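Local coordinates for putative cytoplasmic protein (Salmonella enterica subsp. enterica serovar Typhimurium, PDB 4IQN), which is of unknown function and is a putative cytoplasmic protein of the DUF5066 family, at residues V23-S28 against Y61-L66; K39-Q44 against P120-L125. All coordinates share one frame; numbering follows the deposited sequence.

Contact 1: residues V23-S28 against Y61-L66; sequences VPTPMS and YDRDLL
Arg-63 reaches across the loop 23-28 and ties three successive residues of it together. Its CB lies 3.5 Å from Thr-25 O. CG packs against the threonine hydroxyl, 3.2 Å from Thr-25 OG1, because chi1 (84°) sets CG between the backbone N and the carbonyl carbon. CD crosses the threonine side chain at about a right angle, and a bend at chi3 (71°) turns the guanidinium along the loop. NE then donates to Thr-25 O at 3.1 Å, and NH2 to Pro-26 O, also at 3.1 Å. Both acceptors sit at the edge of the guanidinium, in its plane. CG of the selenomethionine Met-27 lies over one face of the guanidinium, toward its rim and 3.6 Å from Arg-63 CZ. Thr-25 O also takes the backbone N of Arg-63, from the opposite face of its carbonyl plane to NE. Two bonds therefore grip one carbonyl oxygen and fix how the arginine folds over it.

Asp-62, the residue before it, grips the same loop. Its OD1 accepts Thr-25 N at 2.9 Å and Asp-64 N, from opposite faces of the carboxylate; the second bond makes an Asx turn. OD2 is held by Asn-19 and Asn-21, so the carboxylate cannot easily rotate. Thr-25 OG1 donates to Asp-64 OD2 at 2.7 Å, and a water links that oxygen to Val-23 O. Pro-26 CB rests on Tyr-61 O.

A type I turn from Asp-62 to Leu-65 presents these groups. The loop 23-28 connects helix 8-18 to helix 29-34, with Ser-28 as N-cap of the latter. The segment 61-66 lies between strands 48-49 and 86-87, with Tyr-61 against Val-15 and Lys-16 of helix 8-18.

Contact 2: residues K39-Q44 against P120-L125; sequences KYRDPQ and PRLPAL
The guanidinium of Arg-41 is sandwiched between two leucines. Leu-125 CD1 lies over the centre of one face, 3.5 Å above the plane, and Leu-122 CB over the centre of the other. Pro-123 O sits at the edge, where NE and NH2 both donate to it side-on, each at 2.9 Å. The N-H...O angles are bent, 138° and 139°, as expected when two donors share one oxygen. NH2 also forms a salt bridge with Glu-210, so the group is held at its edge as well as on both faces. Bends at chi2 and chi3 curl the arginine back onto this carbonyl. The Tyr-40 ring has Lys-39 CG over one face and Leu-122 O at its edge, in plane.

The backbones meet in a single beta bridge between Tyr-40 and Pro-123. Ala-124 N donates to Lys-39 O, and Arg-41 N to Leu-122 O, both at 3.0 Å. Beyond the bridge, a water joins Asp-42 OD2 to Pro-120 O.

The segment 39-44 is the connection from strand 36-38 to strand 48-49. Through the bridge it meets the chain leading into strand 124-128, an outermost strand of the four-stranded antiparallel sheet. Tyr-139 of strand 135-140 touches Arg-41, Pro-123 and Leu-125. Leu-206 of helix 190-207 packs on Pro-123.

In the fold
Contacts 1 and 2 are separate sites, with centres 28 Å apart and nearest atoms about 16 Å apart. They do not touch. Along the chain their segments alternate: 23-28, 39-44, 61-66, 120-125. Helix 29-34 and strand 36-38 run from the first loop of contact 1 to the first loop of contact 2. Contact 1 joins two loops near helix 8-18. Contact 2 brings the loop after strand 36-38 onto the edge of the four-stranded sheet. The centre of contact 1 is about 18 Å from the centre of the chain, and the centre of contact 2 is about 14 Å from the centre of the chain. No active site or ligand is known to connect them.

Contact 1: residues V23-S28 against Y61-L66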
# COMPACT_ATOMS: atom_id res chain seq x y z
N VAL A 23 -15.56 -10.99 -14.02
CA VAL A 23 -16.66 -11.12 -13.04
C VAL A 23 -16.59 -10.03 -11.97
O VAL A 23 -16.15 -10.29 -10.82
CB VAL A 23 -16.71 -12.51 -12.37
CG1 VAL A 23 -18.03 -12.66 -11.63
CG2 VAL A 23 -16.64 -13.64 -13.39
N PRO A 24 -17.02 -8.81 -12.33
CA PRO A 24 -16.86 -7.70 -11.38
C PRO A 24 -17.69 -7.94 -10.15
O PRO A 24 -18.82 -8.37 -10.26
CB PRO A 24 -17.34 -6.46 -12.17
CG PRO A 24 -18.14 -6.99 -13.29
CD PRO A 24 -17.61 -8.36 -13.61
N THR A 25 -17.13 -7.68 -8.98
CA THR A 25 -17.80 -7.97 -7.71
C THR A 25 -17.72 -6.76 -6.77
O THR A 25 -16.86 -6.69 -5.89
CB THR A 25 -17.20 -9.22 -7.02
OG1 THR A 25 -15.76 -9.09 -6.87
CG2 THR A 25 -17.49 -10.45 -7.85
N PRO A 26 -18.60 -5.79 -6.95
CA PRO A 26 -18.56 -4.64 -6.04
C PRO A 26 -18.97 -5.03 -4.65
O PRO A 26 -19.82 -5.92 -4.49
CB PRO A 26 -19.61 -3.69 -6.62
CG PRO A 26 -20.53 -4.57 -7.35
CD PRO A 26 -19.67 -5.64 -7.95
N MSE A 27 -18.38 -4.35 -3.67
CA MSE A 27 -18.89 -4.37 -2.30
C MSE A 27 -20.02 -3.42 -2.29
O MSE A 27 -20.00 -2.43 -3.03
CB MSE A 27 -17.83 -3.93 -1.28
CG MSE A 27 -16.89 -5.08 -1.05
SE MSE A 27 -15.63 -4.81 0.43
CE MSE A 27 -16.40 -3.47 1.63
N SER A 28 -21.04 -3.67 -1.46
CA SER A 28 -22.14 -2.71 -1.36
C SER A 28 -21.68 -1.48 -0.54
O SER A 28 -20.67 -1.53 0.19
CB SER A 28 -23.37 -3.33 -0.70
OG SER A 28 -23.04 -3.70 0.63
N TYR A 61 -16.45 -0.65 -6.74
CA TYR A 61 -16.57 -0.93 -8.16
C TYR A 61 -16.38 -2.43 -8.41
O TYR A 61 -17.24 -3.11 -8.98
CB TYR A 61 -15.63 -0.04 -9.00
CG TYR A 61 -15.41 -0.64 -10.36
CD1 TYR A 61 -16.50 -0.92 -11.18
CD2 TYR A 61 -14.14 -0.99 -10.81
CE1 TYR A 61 -16.33 -1.54 -12.40
CE2 TYR A 61 -13.96 -1.62 -12.03
CZ TYR A 61 -15.07 -1.87 -12.82
OH TYR A 61 -14.93 -2.48 -14.02
N ASP A 62 -15.27 -2.97 -7.93
CA ASP A 62 -14.94 -4.36 -8.16
C ASP A 62 -13.82 -4.78 -7.22
O ASP A 62 -12.65 -4.42 -7.43
CB ASP A 62 -14.53 -4.53 -9.62
CG ASP A 62 -14.17 -5.95 -9.99
OD1 ASP A 62 -14.36 -6.90 -9.16
OD2 ASP A 62 -13.69 -6.13 -11.15
N ARG A 63 -14.17 -5.58 -6.23
CA ARG A 63 -13.19 -6.02 -5.24
C ARG A 63 -12.15 -6.95 -5.87
O ARG A 63 -11.13 -7.24 -5.23
CB ARG A 63 -13.87 -6.67 -4.04
CG ARG A 63 -14.18 -8.12 -4.23
CD ARG A 63 -15.06 -8.65 -3.11
NE ARG A 63 -16.42 -8.13 -3.21
CZ ARG A 63 -17.37 -8.44 -2.34
NH1 ARG A 63 -17.11 -9.25 -1.33
NH2 ARG A 63 -18.59 -7.95 -2.48
N ASP A 64 -12.43 -7.41 -7.09
CA ASP A 64 -11.59 -8.38 -7.79
C ASP A 64 -10.99 -7.80 -9.10
O ASP A 64 -10.59 -8.54 -10.01
CB ASP A 64 -12.41 -9.64 -8.08
CG ASP A 64 -12.78 -10.43 -6.82
OD1 ASP A 64 -11.93 -10.47 -5.88
OD2 ASP A 64 -13.89 -11.03 -6.77
N LEU A 65 -10.90 -6.48 -9.18
CA LEU A 65 -10.40 -5.82 -10.39
C LEU A 65 -9.00 -6.27 -10.73
O LEU A 65 -8.22 -6.65 -9.86
CB LEU A 65 -10.50 -4.30 -10.26
CG LEU A 65 -9.56 -3.63 -9.28
CD1 LEU A 65 -8.26 -3.22 -9.99
CD2 LEU A 65 -10.22 -2.41 -8.69
N LEU A 66 -8.72 -6.27 -12.03
CA LEU A 66 -7.44 -6.62 -12.61
C LEU A 66 -7.04 -5.45 -13.51
O LEU A 66 -7.83 -5.01 -14.34
CB LEU A 66 -7.57 -7.91 -13.44
CG LEU A 66 -7.81 -9.22 -12.68
CD1 LEU A 66 -8.09 -10.42 -13.58
CD2 LEU A 66 -6.59 -9.49 -11.81
O HOH W 1 -14.80 -12.17 -9.12

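Contact 2: residues K39-Q44 against P120-L125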
# COMPACT_ATOMS: atom_id res chain seq x y z
N LYS A 39 -4.73 1.92 12.96
CA LYS A 39 -3.86 3.09 12.83
C LYS A 39 -2.38 2.73 12.91
O LYS A 39 -1.54 3.38 12.26
CB LYS A 39 -4.21 4.12 13.91
CG LYS A 39 -3.41 5.42 13.97
CD LYS A 39 -3.64 6.35 12.78
CE LYS A 39 -2.82 7.66 12.88
NZ LYS A 39 -3.44 8.68 13.74
N TYR A 40 -2.05 1.70 13.68
CA TYR A 40 -0.65 1.37 13.99
C TYR A 40 -0.27 -0.03 13.56
O TYR A 40 -1.11 -0.92 13.41
CB TYR A 40 -0.40 1.54 15.49
CG TYR A 40 -0.62 2.96 15.97
CD1 TYR A 40 0.27 3.94 15.66
CD2 TYR A 40 -1.76 3.32 16.73
CE1 TYR A 40 0.08 5.24 16.05
CE2 TYR A 40 -1.95 4.64 17.15
CZ TYR A 40 -1.01 5.59 16.79
OH TYR A 40 -1.13 6.89 17.15
N ARG A 41 1.03 -0.22 13.32
CA ARG A 41 1.54 -1.51 13.00
C ARG A 41 1.41 -2.53 14.15
O ARG A 41 1.21 -3.73 13.93
CB ARG A 41 3.01 -1.40 12.60
CG ARG A 41 3.43 -2.68 11.93
CD ARG A 41 4.21 -2.50 10.68
NE ARG A 41 4.13 -1.20 10.08
CZ ARG A 41 5.18 -0.59 9.54
NH1 ARG A 41 6.37 -1.19 9.52
NH2 ARG A 41 5.04 0.62 9.05
N ASP A 42 1.57 -2.04 15.36
CA ASP A 42 1.47 -2.88 16.58
C ASP A 42 0.13 -3.65 16.64
O ASP A 42 -0.93 -3.05 16.84
CB ASP A 42 1.69 -1.99 17.80
CG ASP A 42 1.39 -2.66 19.13
OD1 ASP A 42 1.23 -3.92 19.19
OD2 ASP A 42 1.36 -1.88 20.14
N PRO A 43 0.17 -4.98 16.48
CA PRO A 43 -1.09 -5.74 16.45
C PRO A 43 -1.94 -5.60 17.73
O PRO A 43 -3.17 -5.76 17.67
CB PRO A 43 -0.61 -7.18 16.25
CG PRO A 43 0.75 -7.03 15.60
CD PRO A 43 1.34 -5.86 16.31
N GLN A 44 -1.31 -5.29 18.86
CA GLN A 44 -2.07 -5.19 20.14
C GLN A 44 -2.74 -3.82 20.30
O GLN A 44 -3.53 -3.62 21.21
CB GLN A 44 -1.20 -5.47 21.39
CG GLN A 44 -0.21 -6.63 21.27
CD GLN A 44 -0.88 -7.95 20.99
OE1 GLN A 44 -0.82 -8.48 19.87
NE2 GLN A 44 -1.55 -8.50 21.99
N PRO A 120 6.99 0.98 18.50
CA PRO A 120 5.56 1.20 18.77
C PRO A 120 4.91 2.41 18.03
O PRO A 120 3.68 2.50 17.97
CB PRO A 120 5.52 1.37 20.31
CG PRO A 120 6.91 1.82 20.69
CD PRO A 120 7.78 1.04 19.74
N ARG A 121 5.74 3.32 17.52
CA ARG A 121 5.28 4.43 16.71
C ARG A 121 4.94 4.07 15.27
O ARG A 121 4.31 4.88 14.59
CB ARG A 121 6.31 5.59 16.75
CG ARG A 121 6.55 6.08 18.18
CD ARG A 121 7.26 7.44 18.23
NE ARG A 121 7.58 7.77 19.61
CZ ARG A 121 8.48 8.66 20.01
NH1 ARG A 121 9.18 9.35 19.15
NH2 ARG A 121 8.70 8.85 21.30
N LEU A 122 5.34 2.89 14.79
CA LEU A 122 5.23 2.59 13.34
C LEU A 122 3.75 2.61 12.91
O LEU A 122 2.88 2.12 13.65
CB LEU A 122 5.88 1.28 12.97
CG LEU A 122 7.42 1.25 12.96
CD1 LEU A 122 7.89 -0.21 12.97
CD2 LEU A 122 7.97 2.02 11.74
N PRO A 123 3.44 3.23 11.76
CA PRO A 123 2.08 3.27 11.29
C PRO A 123 1.67 1.96 10.67
O PRO A 123 2.51 1.16 10.25
CB PRO A 123 2.11 4.35 10.20
CG PRO A 123 3.50 4.31 9.70
CD PRO A 123 4.35 3.99 10.88
N ALA A 124 0.37 1.75 10.58
CA ALA A 124 -0.17 0.60 9.86
C ALA A 124 0.18 0.64 8.40
O ALA A 124 0.46 1.70 7.89
CB ALA A 124 -1.67 0.52 10.01
N LEU A 125 0.14 -0.52 7.75
CA LEU A 125 0.35 -0.66 6.31
C LEU A 125 -0.80 -1.44 5.72
O LEU A 125 -1.29 -2.36 6.33
CB LEU A 125 1.65 -1.42 5.98
CG LEU A 125 2.93 -0.84 6.56
CD1 LEU A 125 4.11 -1.79 6.41
CD2 LEU A 125 3.20 0.49 5.89
O HOH W 2 2.95 0.55 15.93
O HOH W 3 1.66 0.95 19.64